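Local coordinates for uncharacterized conserved protein (Sinorhizobium meliloti, PDB 4EZB) that is of unknown function but may be a nucleotide-dependent oxidoreductase, resembling the phosphogluconate dehydrogenase family, at residues A28-G33 with A52-R57; V91-V96 with F117-S122; A285-A290 with P307-R312. One frame throughout, in Å; residues are numbered along the deposited sequence.

Contact 1: residues A28-G33 with A52-R57; sequences AFIGFG and AAYDLR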
ATOM      1  N   ALA A  28      27.840  -3.312 -30.239  1.00 47.55           N
ATOM      2  CA  ALA A  28      26.852  -3.764 -31.222  1.00 47.28           C
ATOM      3  C   ALA A  28      25.470  -3.842 -30.611  1.00 45.46           C
ATOM      4  O   ALA A  28      25.285  -4.501 -29.610  1.00 44.78           O
ATOM      5  CB  ALA A  28      27.241  -5.116 -31.814  1.00 45.84           C
ATOM      6  N   PHE A  29      24.504  -3.154 -31.207  1.00 46.10           N
ATOM      7  CA  PHE A  29      23.106  -3.299 -30.799  1.00 44.05           C
ATOM      8  C   PHE A  29      22.521  -4.537 -31.468  1.00 47.20           C
ATOM      9  O   PHE A  29      22.859  -4.856 -32.612  1.00 49.10           O
ATOM     10  CB  PHE A  29      22.291  -2.077 -31.190  1.00 41.58           C
ATOM     11  CG  PHE A  29      22.724  -0.805 -30.508  1.00 45.56           C
ATOM     12  CD1 PHE A  29      23.750  -0.030 -31.035  1.00 51.90           C
ATOM     13  CD2 PHE A  29      22.090  -0.365 -29.351  1.00 46.47           C
ATOM     14  CE1 PHE A  29      24.153   1.148 -30.403  1.00 55.06           C
ATOM     15  CE2 PHE A  29      22.480   0.811 -28.715  1.00 47.77           C
ATOM     16  CZ  PHE A  29      23.514   1.570 -29.246  1.00 51.49           C
ATOM     17  N   ILE A  30      21.678  -5.265 -30.746  1.00 45.06           N
ATOM     18  CA  ILE A  30      20.797  -6.223 -31.396  1.00 40.61           C
ATOM     19  C   ILE A  30      19.397  -5.692 -31.223  1.00 40.40           C
ATOM     20  O   ILE A  30      18.903  -5.573 -30.105  1.00 39.48           O
ATOM     21  CB  ILE A  30      20.932  -7.670 -30.893  1.00 39.91           C
ATOM     22  CG1 ILE A  30      22.328  -8.192 -31.230  1.00 41.68           C
ATOM     23  CG2 ILE A  30      19.862  -8.536 -31.584  1.00 39.64           C
ATOM     24  CD1 ILE A  30      22.673  -9.561 -30.681  1.00 43.29           C
ATOM     25  N   GLY A  31      18.787  -5.346 -32.349  1.00 45.26           N
ATOM     26  CA  GLY A  31      17.572  -4.553 -32.372  1.00 48.54           C
ATOM     27  C   GLY A  31      18.016  -3.142 -32.692  1.00 53.00           C
ATOM     28  O   GLY A  31      18.935  -2.624 -32.060  1.00 54.05           O
ATOM     29  N   PHE A  32      17.399  -2.544 -33.706  1.00 53.29           N
ATOM     30  CA  PHE A  32      17.615  -1.143 -34.014  1.00 53.24           C
ATOM     31  C   PHE A  32      16.294  -0.374 -34.105  1.00 51.71           C
ATOM     32  O   PHE A  32      15.995   0.270 -35.111  1.00 52.38           O
ATOM     33  CB  PHE A  32      18.469  -0.963 -35.273  1.00 54.98           C
ATOM     34  CG  PHE A  32      19.231   0.336 -35.291  1.00 56.59           C
ATOM     35  CD1 PHE A  32      19.978   0.737 -34.182  1.00 54.00           C
ATOM     36  CD2 PHE A  32      19.205   1.166 -36.412  1.00 58.77           C
ATOM     37  CE1 PHE A  32      20.684   1.931 -34.186  1.00 54.52           C
ATOM     38  CE2 PHE A  32      19.910   2.365 -36.420  1.00 54.73           C
ATOM     39  CZ  PHE A  32      20.645   2.750 -35.302  1.00 53.36           C
ATOM     40  N   GLY A  33      15.507  -0.469 -33.040  1.00 50.73           N
ATOM     41  CA  GLY A  33      14.259   0.276 -32.916  1.00 53.86           C
ATOM     42  C   GLY A  33      14.519   1.649 -32.329  1.00 58.67           C
ATOM     43  O   GLY A  33      15.665   2.121 -32.319  1.00 58.43           O
ATOM     44  N   ALA A  52      27.737  -0.397 -34.063  1.00 52.29           N
ATOM     45  CA  ALA A  52      27.170  -1.286 -35.094  1.00 50.03           C
ATOM     46  C   ALA A  52      25.796  -1.728 -34.626  1.00 47.45           C
ATOM     47  O   ALA A  52      25.460  -1.572 -33.447  1.00 45.48           O
ATOM     48  CB  ALA A  52      28.061  -2.496 -35.352  1.00 48.63           C
ATOM     49  N   ALA A  53      24.987  -2.250 -35.541  1.00 45.75           N
ATOM     50  CA  ALA A  53      23.688  -2.781 -35.157  1.00 45.61           C
ATOM     51  C   ALA A  53      23.263  -3.939 -36.059  1.00 51.35           C
ATOM     52  O   ALA A  53      23.351  -3.840 -37.293  1.00 53.78           O
ATOM     53  CB  ALA A  53      22.640  -1.690 -35.166  1.00 43.21           C
ATOM     54  N   TYR A  54      22.834  -5.045 -35.445  1.00 50.75           N
ATOM     55  CA  TYR A  54      22.139  -6.079 -36.199  1.00 52.79           C
ATOM     56  C   TYR A  54      20.625  -5.927 -36.011  1.00 50.17           C
ATOM     57  O   TYR A  54      20.128  -5.749 -34.883  1.00 49.02           O
ATOM     58  CB  TYR A  54      22.607  -7.508 -35.893  1.00 54.86           C
ATOM     59  CG  TYR A  54      21.713  -8.538 -36.566  1.00 62.77           C
ATOM     60  CD1 TYR A  54      21.816  -8.805 -37.940  1.00 68.85           C
ATOM     61  CD2 TYR A  54      20.716  -9.199 -35.845  1.00 67.64           C
ATOM     62  CE1 TYR A  54      20.971  -9.724 -38.557  1.00 69.67           C
ATOM     63  CE2 TYR A  54      19.869 -10.112 -36.454  1.00 69.64           C
ATOM     64  CZ  TYR A  54      20.003 -10.371 -37.798  1.00 71.99           C
ATOM     65  OH  TYR A  54      19.155 -11.282 -38.369  1.00 79.68           O
ATOM     66  N   ASP A  55      19.913  -5.960 -37.133  1.00 47.02           N
ATOM     67  CA  ASP A  55      18.457  -5.922 -37.145  1.00 50.25           C
ATOM     68  C   ASP A  55      18.010  -6.803 -38.318  1.00 55.43           C
ATOM     69  O   ASP A  55      18.665  -6.834 -39.361  1.00 52.54           O
ATOM     70  CB  ASP A  55      17.969  -4.478 -37.305  1.00 49.71           C
ATOM     71  CG  ASP A  55      16.516  -4.292 -36.916  1.00 49.87           C
ATOM     72  OD1 ASP A  55      16.270  -3.512 -35.976  1.00 50.89           O
ATOM     73  OD2 ASP A  55      15.611  -4.880 -37.553  1.00 49.98           O
ATOM     74  N   LEU A  56      16.922  -7.547 -38.122  1.00 59.18           N
ATOM     75  CA  LEU A  56      16.368  -8.404 -39.176  1.00 59.64           C
ATOM     76  C   LEU A  56      15.897  -7.567 -40.359  1.00 57.00           C
ATOM     77  O   LEU A  56      15.941  -8.025 -41.502  1.00 56.35           O
ATOM     78  CB  LEU A  56      15.194  -9.235 -38.641  1.00 60.60           C
ATOM     79  CG  LEU A  56      15.441 -10.341 -37.605  1.00 67.68           C
ATOM     80  CD1 LEU A  56      14.161 -10.633 -36.820  1.00 74.02           C
ATOM     81  CD2 LEU A  56      16.002 -11.617 -38.235  1.00 66.08           C
ATOM     82  N   ARG A  57      15.446  -6.343 -40.073  1.00 54.33           N
ATOM     83  CA  ARG A  57      14.943  -5.445 -41.101  1.00 54.38           C
ATOM     84  C   ARG A  57      16.034  -4.934 -42.048  1.00 55.41           C
ATOM     85  O   ARG A  57      15.724  -4.431 -43.137  1.00 57.74           O
ATOM     86  CB  ARG A  57      14.193  -4.264 -40.482  1.00 54.34           C
ATOM     87  CG  ARG A  57      12.959  -4.635 -39.686  1.00 53.01           C
ATOM     88  CD  ARG A  57      12.405  -3.410 -38.982  1.00 53.61           C
ATOM     89  NE  ARG A  57      13.377  -2.818 -38.055  1.00 57.00           N
ATOM     90  CZ  ARG A  57      13.173  -1.693 -37.361  1.00 54.57           C
ATOM     91  NH1 ARG A  57      12.024  -1.032 -37.495  1.00 49.62           N
ATOM     92  NH2 ARG A  57      14.118  -1.234 -36.525  1.00 49.31           N
TER

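Contact 2: residues V91-V96 with F117-S122; sequences VLSLVV and FIDLNS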
ATOM      1  N   VAL A  91      27.822  -6.052 -26.417  1.00 42.17           N
ATOM      2  CA  VAL A  91      26.618  -6.231 -27.183  1.00 39.85           C
ATOM      3  C   VAL A  91      25.378  -5.852 -26.355  1.00 39.18           C
ATOM      4  O   VAL A  91      25.167  -6.391 -25.246  1.00 40.98           O
ATOM      5  CB  VAL A  91      26.519  -7.687 -27.686  1.00 39.10           C
ATOM      6  CG1 VAL A  91      25.281  -7.870 -28.564  1.00 36.09           C
ATOM      7  CG2 VAL A  91      27.782  -8.058 -28.464  1.00 37.57           C
ATOM      8  N   LEU A  92      24.580  -4.915 -26.877  1.00 34.17           N
ATOM      9  CA  LEU A  92      23.348  -4.464 -26.226  1.00 31.61           C
ATOM     10  C   LEU A  92      22.109  -5.130 -26.886  1.00 32.33           C
ATOM     11  O   LEU A  92      21.852  -4.948 -28.083  1.00 31.88           O
ATOM     12  CB  LEU A  92      23.217  -2.943 -26.294  1.00 30.99           C
ATOM     13  CG  LEU A  92      24.297  -2.055 -25.632  1.00 35.16           C
ATOM     14  CD1 LEU A  92      23.827  -0.606 -25.541  1.00 37.05           C
ATOM     15  CD2 LEU A  92      24.703  -2.519 -24.236  1.00 37.52           C
ATOM     16  N   SER A  93      21.346  -5.892 -26.113  1.00 32.71           N
ATOM     17  CA  SER A  93      20.168  -6.587 -26.672  1.00 32.79           C
ATOM     18  C   SER A  93      18.908  -5.799 -26.366  1.00 32.20           C
ATOM     19  O   SER A  93      18.472  -5.763 -25.242  1.00 33.54           O
ATOM     20  CB  SER A  93      20.041  -8.008 -26.111  1.00 34.00           C
ATOM     21  OG  SER A  93      19.027  -8.734 -26.810  1.00 36.44           O
ATOM     22  N   LEU A  94      18.341  -5.153 -27.372  1.00 36.34           N
ATOM     23  CA  LEU A  94      17.072  -4.428 -27.210  1.00 41.44           C
ATOM     24  C   LEU A  94      16.145  -4.950 -28.300  1.00 45.12           C
ATOM     25  O   LEU A  94      16.217  -4.530 -29.455  1.00 46.66           O
ATOM     26  CB  LEU A  94      17.268  -2.929 -27.368  1.00 44.28           C
ATOM     27  CG  LEU A  94      17.942  -2.153 -26.236  1.00 48.11           C
ATOM     28  CD1 LEU A  94      18.848  -1.048 -26.786  1.00 48.15           C
ATOM     29  CD2 LEU A  94      16.868  -1.574 -25.310  1.00 49.17           C
ATOM     30  N   VAL A  95      15.324  -5.923 -27.943  1.00 44.93           N
ATOM     31  CA  VAL A  95      14.451  -6.581 -28.907  1.00 43.32           C
ATOM     32  C   VAL A  95      13.079  -6.685 -28.256  1.00 48.50           C
ATOM     33  O   VAL A  95      12.903  -6.264 -27.093  1.00 50.14           O
ATOM     34  CB  VAL A  95      14.998  -7.962 -29.354  1.00 41.33           C
ATOM     35  CG1 VAL A  95      16.237  -7.793 -30.221  1.00 43.38           C
ATOM     36  CG2 VAL A  95      15.289  -8.883 -28.169  1.00 37.94           C
ATOM     37  N   VAL A  96      12.096  -7.221 -28.977  1.00 48.29           N
ATOM     38  CA  VAL A  96      10.799  -7.399 -28.349  1.00 48.78           C
ATOM     39  C   VAL A  96      10.974  -8.445 -27.262  1.00 51.02           C
ATOM     40  O   VAL A  96      11.675  -9.452 -27.456  1.00 55.30           O
ATOM     41  CB  VAL A  96       9.692  -7.813 -29.338  1.00 51.73           C
ATOM     42  CG1 VAL A  96       9.361  -6.655 -30.283  1.00 51.04           C
ATOM     43  CG2 VAL A  96      10.078  -9.082 -30.104  1.00 50.54           C
ATOM     44  N   PHE A 117      27.715  -9.496 -23.249  1.00 35.38           N
ATOM     45  CA  PHE A 117      26.348  -9.364 -23.756  1.00 32.76           C
ATOM     46  C   PHE A 117      25.532  -8.768 -22.614  1.00 30.82           C
ATOM     47  O   PHE A 117      25.462  -9.375 -21.526  1.00 31.66           O
ATOM     48  CB  PHE A 117      25.840 -10.766 -24.075  1.00 34.42           C
ATOM     49  CG  PHE A 117      24.497 -10.812 -24.767  1.00 32.53           C
ATOM     50  CD1 PHE A 117      24.415 -10.772 -26.160  1.00 31.34           C
ATOM     51  CD2 PHE A 117      23.327 -10.958 -24.025  1.00 31.18           C
ATOM     52  CE1 PHE A 117      23.178 -10.858 -26.809  1.00 31.40           C
ATOM     53  CE2 PHE A 117      22.091 -11.046 -24.650  1.00 29.99           C
ATOM     54  CZ  PHE A 117      22.017 -10.995 -26.054  1.00 30.41           C
ATOM     55  N   ILE A 118      24.972  -7.573 -22.817  1.00 28.93           N
ATOM     56  CA  ILE A 118      24.121  -6.964 -21.816  1.00 28.10           C
ATOM     57  C   ILE A 118      22.682  -7.054 -22.291  1.00 28.89           C
ATOM     58  O   ILE A 118      22.313  -6.537 -23.352  1.00 30.90           O
ATOM     59  CB  ILE A 118      24.474  -5.476 -21.520  1.00 30.16           C
ATOM     60  CG1 ILE A 118      25.962  -5.280 -21.239  1.00 30.22           C
ATOM     61  CG2 ILE A 118      23.658  -4.958 -20.339  1.00 31.40           C
ATOM     62  CD1 ILE A 118      26.326  -3.825 -20.975  1.00 31.70           C
ATOM     63  N   ASP A 119      21.856  -7.736 -21.521  1.00 29.94           N
ATOM     64  CA  ASP A 119      20.485  -7.927 -21.933  1.00 31.54           C
ATOM     65  C   ASP A 119      19.679  -6.789 -21.366  1.00 31.61           C
ATOM     66  O   ASP A 119      19.535  -6.698 -20.162  1.00 33.37           O
ATOM     67  CB  ASP A 119      19.951  -9.253 -21.413  1.00 34.87           C
ATOM     68  CG  ASP A 119      18.585  -9.577 -21.981  1.00 39.29           C
ATOM     69  OD1 ASP A 119      18.519 -10.507 -22.837  1.00 40.96           O
ATOM     70  OD2 ASP A 119      17.590  -8.888 -21.594  1.00 37.02           O
ATOM     71  N   LEU A 120      19.149  -5.923 -22.217  1.00 33.59           N
ATOM     72  CA  LEU A 120      18.377  -4.785 -21.704  1.00 36.77           C
ATOM     73  C   LEU A 120      16.870  -4.902 -21.891  1.00 37.93           C
ATOM     74  O   LEU A 120      16.150  -3.899 -21.762  1.00 38.40           O
ATOM     75  CB  LEU A 120      18.850  -3.473 -22.347  1.00 38.03           C
ATOM     76  CG  LEU A 120      20.330  -3.204 -22.217  1.00 37.14           C
ATOM     77  CD1 LEU A 120      20.720  -2.079 -23.174  1.00 36.55           C
ATOM     78  CD2 LEU A 120      20.662  -2.882 -20.765  1.00 36.39           C
ATOM     79  N   ASN A 121      16.387  -6.089 -22.203  1.00 37.24           N
ATOM     80  CA  ASN A 121      14.974  -6.315 -22.454  1.00 38.21           C
ATOM     81  C   ASN A 121      14.020  -6.257 -21.263  1.00 40.89           C
ATOM     82  O   ASN A 121      14.413  -6.527 -20.160  1.00 40.19           O
ATOM     83  CB  ASN A 121      14.815  -7.598 -23.216  1.00 38.15           C
ATOM     84  CG  ASN A 121      15.561  -7.569 -24.510  1.00 41.93           C
ATOM     85  OD1 ASN A 121      15.331  -6.717 -25.332  1.00 43.48           O
ATOM     86  ND2 ASN A 121      16.493  -8.459 -24.668  1.00 39.96           N
ATOM     87  N   SER A 122      12.766  -5.881 -21.493  1.00 42.74           N
ATOM     88  CA  SER A 122      11.796  -5.732 -20.391  1.00 45.82           C
ATOM     89  C   SER A 122      11.214  -7.066 -19.955  1.00 47.28           C
ATOM     90  O   SER A 122      10.017  -7.292 -20.099  1.00 54.67           O
ATOM     91  CB  SER A 122      10.648  -4.801 -20.782  1.00 49.67           C
ATOM     92  OG  SER A 122      11.060  -3.898 -21.782  1.00 49.43           O
TER
HETATM   93  O   HOH W   1      18.669 -11.227 -25.573  1.00 47.81           O
HETATM   94  O   HOH W   2      12.019  -6.041 -24.254  1.00 51.00           O

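Contact 3: residues A285-A290 with P307-R312; sequences AAAHAA and PVLARR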
ATOM      1  N   ALA A 285      -6.106  -1.252 -12.915  1.00 42.17           N
ATOM      2  CA  ALA A 285      -6.840  -1.554 -14.166  1.00 43.96           C
ATOM      3  C   ALA A 285      -8.319  -1.235 -14.043  1.00 47.35           C
ATOM      4  O   ALA A 285      -8.898  -0.631 -14.948  1.00 50.14           O
ATOM      5  CB  ALA A 285      -6.668  -3.010 -14.563  1.00 43.30           C
ATOM      6  N   ALA A 286      -8.934  -1.667 -12.940  1.00 47.04           N
ATOM      7  CA  ALA A 286     -10.333  -1.363 -12.679  1.00 47.08           C
ATOM      8  C   ALA A 286     -10.558   0.138 -12.646  1.00 46.00           C
ATOM      9  O   ALA A 286     -11.537   0.617 -13.201  1.00 50.30           O
ATOM     10  CB  ALA A 286     -10.785  -1.989 -11.369  1.00 49.63           C
ATOM     11  N   ALA A 287      -9.635   0.871 -12.013  1.00 43.09           N
ATOM     12  CA  ALA A 287      -9.763   2.319 -11.828  1.00 42.34           C
ATOM     13  C   ALA A 287      -9.528   3.092 -13.123  1.00 42.73           C
ATOM     14  O   ALA A 287     -10.249   4.065 -13.414  1.00 44.17           O
ATOM     15  CB  ALA A 287      -8.829   2.817 -10.735  1.00 39.14           C
ATOM     16  N   HIS A 288      -8.538   2.649 -13.896  1.00 40.38           N
ATOM     17  CA  HIS A 288      -8.275   3.221 -15.217  1.00 43.43           C
ATOM     18  C   HIS A 288      -9.510   3.110 -16.133  1.00 43.49           C
ATOM     19  O   HIS A 288      -9.929   4.093 -16.768  1.00 43.00           O
ATOM     20  CB  HIS A 288      -7.079   2.530 -15.866  1.00 45.61           C
ATOM     21  CG  HIS A 288      -6.787   3.021 -17.247  1.00 50.70           C
ATOM     22  ND1 HIS A 288      -6.063   4.173 -17.491  1.00 52.91           N
ATOM     23  CD2 HIS A 288      -7.149   2.539 -18.458  1.00 53.05           C
ATOM     24  CE1 HIS A 288      -5.979   4.370 -18.793  1.00 54.01           C
ATOM     25  NE2 HIS A 288      -6.622   3.390 -19.403  1.00 56.89           N
ATOM     26  N   ALA A 289     -10.071   1.902 -16.193  1.00 44.78           N
ATOM     27  CA  ALA A 289     -11.309   1.623 -16.939  1.00 47.29           C
ATOM     28  C   ALA A 289     -12.443   2.522 -16.441  1.00 52.64           C
ATOM     29  O   ALA A 289     -13.120   3.192 -17.230  1.00 55.87           O
ATOM     30  CB  ALA A 289     -11.689   0.142 -16.822  1.00 45.39           C
ATOM     31  N   ALA A 290     -12.628   2.538 -15.123  1.00 52.39           N
ATOM     32  CA  ALA A 290     -13.656   3.340 -14.483  1.00 52.62           C
ATOM     33  C   ALA A 290     -13.602   4.813 -14.893  1.00 52.90           C
ATOM     34  O   ALA A 290     -14.646   5.447 -15.069  1.00 53.82           O
ATOM     35  CB  ALA A 290     -13.547   3.207 -12.965  1.00 51.99           C
ATOM     36  N   PRO A 307     -14.607  11.283  -6.890  1.00 45.32           N
ATOM     37  CA  PRO A 307     -16.069  11.096  -7.043  1.00 48.52           C
ATOM     38  C   PRO A 307     -16.420  10.220  -8.235  1.00 48.92           C
ATOM     39  O   PRO A 307     -17.409   9.471  -8.208  1.00 49.02           O
ATOM     40  CB  PRO A 307     -16.595  12.520  -7.216  1.00 48.89           C
ATOM     41  CG  PRO A 307     -15.588  13.355  -6.494  1.00 48.37           C
ATOM     42  CD  PRO A 307     -14.253  12.703  -6.748  1.00 45.17           C
ATOM     43  N   VAL A 308     -15.583  10.283  -9.261  1.00 48.17           N
ATOM     44  CA  VAL A 308     -15.811   9.466 -10.427  1.00 47.78           C
ATOM     45  C   VAL A 308     -15.580   7.992 -10.089  1.00 48.00           C
ATOM     46  O   VAL A 308     -16.458   7.165 -10.364  1.00 49.37           O
ATOM     47  CB  VAL A 308     -15.026   9.953 -11.659  1.00 46.74           C
ATOM     48  CG1 VAL A 308     -15.045   8.892 -12.753  1.00 48.64           C
ATOM     49  CG2 VAL A 308     -15.630  11.254 -12.168  1.00 46.49           C
ATOM     50  N   LEU A 309     -14.431   7.680  -9.480  1.00 46.66           N
ATOM     51  CA  LEU A 309     -14.116   6.330  -9.004  1.00 45.99           C
ATOM     52  C   LEU A 309     -15.145   5.802  -8.010  1.00 48.94           C
ATOM     53  O   LEU A 309     -15.565   4.641  -8.105  1.00 49.07           O
ATOM     54  CB  LEU A 309     -12.762   6.315  -8.292  1.00 43.40           C
ATOM     55  CG  LEU A 309     -11.489   6.338  -9.116  1.00 44.42           C
ATOM     56  CD1 LEU A 309     -10.293   6.365  -8.172  1.00 43.32           C
ATOM     57  CD2 LEU A 309     -11.448   5.123 -10.042  1.00 43.41           C
ATOM     58  N   ALA A 310     -15.510   6.635  -7.032  1.00 48.73           N
ATOM     59  CA  ALA A 310     -16.530   6.268  -6.043  1.00 50.96           C
ATOM     60  C   ALA A 310     -17.789   5.726  -6.752  1.00 54.28           C
ATOM     61  O   ALA A 310     -18.243   4.610  -6.471  1.00 53.37           O
ATOM     62  CB  ALA A 310     -16.879   7.456  -5.158  1.00 49.73           C
ATOM     63  N   ARG A 311     -18.307   6.507  -7.695  1.00 57.52           N
ATOM     64  CA  ARG A 311     -19.498   6.131  -8.454  1.00 63.47           C
ATOM     65  C   ARG A 311     -19.248   4.999  -9.441  1.00 64.23           C
ATOM     66  O   ARG A 311     -20.018   4.044  -9.501  1.00 65.59           O
ATOM     67  CB  ARG A 311     -20.076   7.352  -9.167  1.00 68.49           C
ATOM     68  CG  ARG A 311     -21.401   7.859  -8.597  1.00 76.20           C
ATOM     69  CD  ARG A 311     -21.524   7.725  -7.078  1.00 78.53           C
ATOM     70  NE  ARG A 311     -20.832   8.783  -6.338  1.00 78.53           N
ATOM     71  CZ  ARG A 311     -20.798   8.868  -5.012  1.00 77.57           C
ATOM     72  NH1 ARG A 311     -20.148   9.869  -4.431  1.00 75.04           N
ATOM     73  NH2 ARG A 311     -21.417   7.954  -4.267  1.00 77.94           N
ATOM     74  N   ARG A 312     -18.155   5.093 -10.187  1.00 62.20           N
ATOM     75  CA  ARG A 312     -17.919   4.167 -11.285  1.00 64.46           C
ATOM     76  C   ARG A 312     -17.426   2.791 -10.857  1.00 62.93           C
ATOM     77  O   ARG A 312     -17.762   1.801 -11.520  1.00 61.86           O
ATOM     78  CB  ARG A 312     -16.985   4.761 -12.327  1.00 68.47           C
ATOM     79  CG  ARG A 312     -17.274   4.234 -13.717  1.00 75.25           C
ATOM     80  CD  ARG A 312     -18.157   5.174 -14.515  1.00 77.67           C
ATOM     81  NE  ARG A 312     -18.636   4.529 -15.738  1.00 83.60           N
ATOM     82  CZ  ARG A 312     -17.870   4.158 -16.763  1.00 82.24           C
ATOM     83  NH1 ARG A 312     -16.555   4.343 -16.751  1.00 80.30           N
ATOM     84  NH2 ARG A 312     -18.429   3.590 -17.818  1.00 84.85           N
TER

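Contact 1: residues A28-G33 with A52-R57
Asp55 OD1 takes two donors: the backbone N of Phe32, 2.7 Å away on the anti side of the oxygen, and Arg57 NH2, 3.2 Å away and well above the carboxylate plane. The second oxygen is gripped as well. Arg57 NE forms a salt bridge to Asp55 OD2 at 3.1 Å, and Asp55 OD2 uses its anti lone pair to accept from the backbone N of Arg57 at 2.9 Å, which closes an Asx turn. With CG anti to the backbone N of Asp55 (chi1 -163°), the carboxylate is carried across to the turn that follows strand 28-30.

Behind this grip the two strands run parallel. Tyr54 N donates to Phe29 O at 2.8 Å, and Gly31 N extends the ladder to Tyr54 O at 2.9 Å. On one face the methyl of Ala53 lies against Phe29 CB and meets Phe32 CD1 at 3.7 Å; on the other, Ile30 CG2 comes to the edge of the Tyr54 ring. Gly31 has a positive phi of 100°, where a CB would be jammed against the preceding carbonyl oxygen.

Gly31 and Gly33 are consistent with a Rossmann-type GxGxxA turn, and Asp55 follows the second strand, where Rossmann enzymes commonly meet the adenosine ribose. Here Arg57 probably offsets much of the carboxylate's charge, while the bond to Phe32 N helps hold the turn beside the second strand.

Contact 2: residues V91-V96 with F117-S122
Val91, Leu92 and Ser93 pair in parallel with Phe117, Ile118 and Asp119, the strand axes 4.8 Å apart at closest and 21° from parallel. Ile118 sits in the ladder through both its polar backbone atoms: its N donates to Val91 O at 2.7 Å and its O accepts from Ser93 N. The last rung, Leu120 N to Ser93 O, is longer and more bent.

Beyond the strands, Asn121 takes over. Its OD1 receives Val95 N at 2.7 Å in a nearly straight bond (178°) lying in the carbonyl plane of the amide, while the bonds of ND2 to Ser93 OG and to the Asp119 carboxylate are weak. Water 1 joins Ser93 OG to Asp119 OD1, at 2.8 Å from each of the two. Replacing Asn121 by alanine takes away the acceptor of Val95 N and the weak link to Ser93 OG, which is likely to let the segment after strand 91-93 drift from its neighbour.

On the sheet face that carries Val91, Ser93 and Asp119, the Phe117 ring, its CG anti to the backbone N (chi1 -173°), reaches over toward the first strand. Its CZ meets Ser93 CB at 3.6 Å and its CD1 meets Val91 CG1. The opposite face is aliphatic: Leu92 CD2 lies alongside Ile118 CD1 at 3.9 Å, and Leu120 CD1 comes in among Leu92 CB and Leu94 CG.

These are the two strands of a beta-alpha-beta unit whose helix 100-107 sends Val103 against Ser93 and Thr100 against Asn121. Lys128 of helix 125-136 forms a salt bridge with Asp119 OD2. Strand 26-30 flanks one side of the pair and strand 141-147 the other, with Phe142 touching Phe117.

Contact 3: residues A285-A290 with P307-R312
Val308 touches first and lightly, its CG1 4.2 Å from the carbonyl oxygen of Ala290. One residue on, Leu309 does the apolar work. Its CG lies anti to the carbonyl carbon (chi1 -77°), and the branch ending in CD2 is brought in against the alanine-lined flank of the other helix. There CD2 presses on Ala287 CB at 3.6 Å and also reaches Ala290 CB at 4.1 Å, so a single methyl rests against two residues spaced nearly one helical turn apart.

A turn later comes Arg312, whose aliphatic part and charged end are both used. Its CB packs on Ala290 CB at 3.8 Å. The chain then bends at chi2 (97°) and wraps around the Ala290 carbonyl, with NH1 donating to Ala290 O at 2.8 Å. The oxygen lies in the guanidinium plane, at its edge, yet NH1 stands above the carbonyl plane and away from the lone pairs. A positive group here, near the C-terminal end of helix 275-291, would probably be favoured by the helix dipole. Since Arg312 also touches a crystal neighbour, its pose may owe something to the lattice.

The two segments cross nearly at right angles, 103° between their directions with the axes 9.7 Å apart, and they meet where Ala287 and Ala290 face Leu309 and Arg312. Helix 190-218 lies alongside, with Ile210 against Ala287 and Ser214 against Leu309, and helix 238-268 adds Thr249 beside Ala287. The contact thus joins the last two helices of the chain within its all-helical C-terminal part.

How the contacts relate
Contacts 1 and 2 are consecutive pieces of one Rossmann-like sheet, their centres about 10 Å apart. Strands 26-30 and 90-93 are neighbours in it, and the seam between the contacts is a pair of probable hydrogen bonds, Ile30 N to Leu92 O at 2.7 Å and Ile30 O to Leu94 N at 2.8 Å. The C-terminal ends of these strands, with the glycine-rich turn of contact 1, would form the cofactor side if the protein binds a dinucleotide as its relatives do. Contact 3 stands apart in the helical region: its centre is about 42 Å from that of contact 1 and about 37 Å from that of contact 2, whose nearest atoms are about 18 Å away.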